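Local coordinates for eukaryotic translation initiation factor 4E type 5 (Leishmania major, PDB 7KCJ), which probably binds the 7-methylguanosine cap of RNA and acts as a translation initiation factor, at residues F171-E174 with A175-K179. Residues are numbered along the deposited sequence; the frame is centred on the assembly and turned at random.
Sequences FLAE and AMRAK
R177 folds back along the helix over A173, one turn earlier. Its CG stands beside the backbone N (chi1 -72°), and CG lies 3.4 Å from A173 O. A bend at chi3 (-83°) then turns the guanidinium toward the preceding turn. One face of that group rests on A173 O, which sits under its centre, 3.7 Å from the plane. The CB of A173 meets the same group, 4.1 Å from R177 NH1. R177 also passes E174, with R177 NH2 3.9 Å from E174 CG. The carboxylate and guanidinium planes are nearly perpendicular, at 89°. E174 OE2 stays 4.9 Å from R177 NH2, so the two charges may attract each other but do not meet. R177 NH2 forms a salt bridge with E170, two turns earlier.

Residues 171-178 form the last part of helix 165-178, which packs on the antiparallel sheet of the eIF4E fold and beside helix 108-121. Regular i to i+4 bonds run from the N of A175, M176, R177 and A178 to the O of F171, L172, A173 and E174. L172 and M176 share the buried side. M176 CG approaches L172 O to 3.1 Å, and bends at chi2 and chi3 carry the rest of its chain away from that turn. L172 and M176 reach I101 and L103 of strand 97-103, and A175 and M176 meet L115 of helix 108-121.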
loop_
_atom_site.group_PDB
_atom_site.type_symbol
_atom_site.label_atom_id
_atom_site.label_comp_id
_atom_site.label_asym_id
_atom_site.label_seq_id
_atom_site.Cartn_x
_atom_site.Cartn_y
_atom_site.Cartn_z
ATOM N N PHE A 171 6.440 14.048 6.935
ATOM C CA PHE A 171 6.431 14.524 5.550
ATOM C C PHE A 171 5.036 14.309 4.947
ATOM O O PHE A 171 4.512 15.209 4.305
ATOM C CB PHE A 171 7.479 13.793 4.697
ATOM C CG PHE A 171 7.411 14.234 3.257
ATOM C CD1 PHE A 171 7.888 15.476 2.873
ATOM C CD2 PHE A 171 6.776 13.456 2.306
ATOM C CE1 PHE A 171 7.790 15.900 1.553
ATOM C CE2 PHE A 171 6.675 13.887 0.986
ATOM C CZ PHE A 171 7.195 15.096 0.614
ATOM N N LEU A 172 4.446 13.123 5.168
ATOM C CA LEU A 172 3.125 12.815 4.644
ATOM C C LEU A 172 2.078 13.733 5.278
ATOM O O LEU A 172 1.207 14.229 4.571
ATOM C CB LEU A 172 2.764 11.343 4.899
ATOM C CG LEU A 172 3.526 10.324 4.084
ATOM C CD1 LEU A 172 3.323 8.894 4.649
ATOM C CD2 LEU A 172 3.117 10.401 2.647
ATOM N N ALA A 173 2.173 13.987 6.595
ATOM C CA ALA A 173 1.210 14.841 7.280
ATOM C C ALA A 173 1.273 16.285 6.793
ATOM O O ALA A 173 0.237 16.916 6.637
ATOM C CB ALA A 173 1.423 14.782 8.787
ATOM N N GLU A 174 2.478 16.823 6.570
ATOM C CA GLU A 174 2.600 18.189 6.061
ATOM C C GLU A 174 2.068 18.276 4.617
ATOM O O GLU A 174 1.420 19.269 4.287
ATOM C CB GLU A 174 4.038 18.698 6.160
ATOM C CG GLU A 174 4.483 18.909 7.585
ATOM C CD GLU A 174 5.782 19.684 7.688
ATOM O OE1 GLU A 174 6.669 19.478 6.828
ATOM O OE2 GLU A 174 5.910 20.504 8.625
ATOM N N ALA A 175 2.264 17.206 3.790
ATOM C CA ALA A 175 1.789 17.195 2.399
ATOM C C ALA A 175 0.262 17.072 2.272
ATOM O O ALA A 175 -0.321 17.675 1.373
ATOM C CB ALA A 175 2.471 16.103 1.593
ATOM N N MET A 176 -0.374 16.302 3.167
ATOM C CA MET A 176 -1.821 16.146 3.178
ATOM C C MET A 176 -2.501 17.454 3.616
ATOM O O MET A 176 -3.532 17.827 3.041
ATOM C CB MET A 176 -2.215 14.966 4.078
ATOM C CG MET A 176 -1.696 13.618 3.563
ATOM S SD MET A 176 -2.781 12.963 2.270
ATOM C CE MET A 176 -4.091 12.254 3.253
ATOM N N ARG A 177 -1.904 18.183 4.582
ATOM C CA ARG A 177 -2.447 19.473 4.986
ATOM C C ARG A 177 -2.291 20.461 3.828
ATOM O O ARG A 177 -3.225 21.187 3.529
ATOM C CB ARG A 177 -1.715 20.039 6.232
ATOM C CG ARG A 177 -2.048 19.310 7.520
ATOM C CD ARG A 177 -1.591 20.051 8.758
ATOM N NE ARG A 177 -0.187 19.833 9.105
ATOM C CZ ARG A 177 0.265 18.846 9.870
ATOM N NH1 ARG A 177 -0.570 17.945 10.364
ATOM N NH2 ARG A 177 1.561 18.735 10.116
ATOM N N ALA A 178 -1.125 20.480 3.166
ATOM C CA ALA A 178 -0.902 21.382 2.028
ATOM C C ALA A 178 -1.852 21.112 0.855
ATOM O O ALA A 178 -2.104 22.016 0.056
ATOM C CB ALA A 178 0.544 21.323 1.571
ATOM N N LYS A 179 -2.450 19.909 0.802
ATOM C CA LYS A 179 -3.456 19.608 -0.213
ATOM C C LYS A 179 -4.865 20.183 0.136
ATOM O O LYS A 179 -5.803 20.004 -0.633
ATOM C CB LYS A 179 -3.518 18.089 -0.486
ATOM C CG LYS A 179 -2.353 17.583 -1.341
ATOM C CD LYS A 179 -2.588 16.163 -1.873
ATOM C CE LYS A 179 -1.886 15.943 -3.193
ATOM N NZ LYS A 179 -2.219 14.627 -3.808
#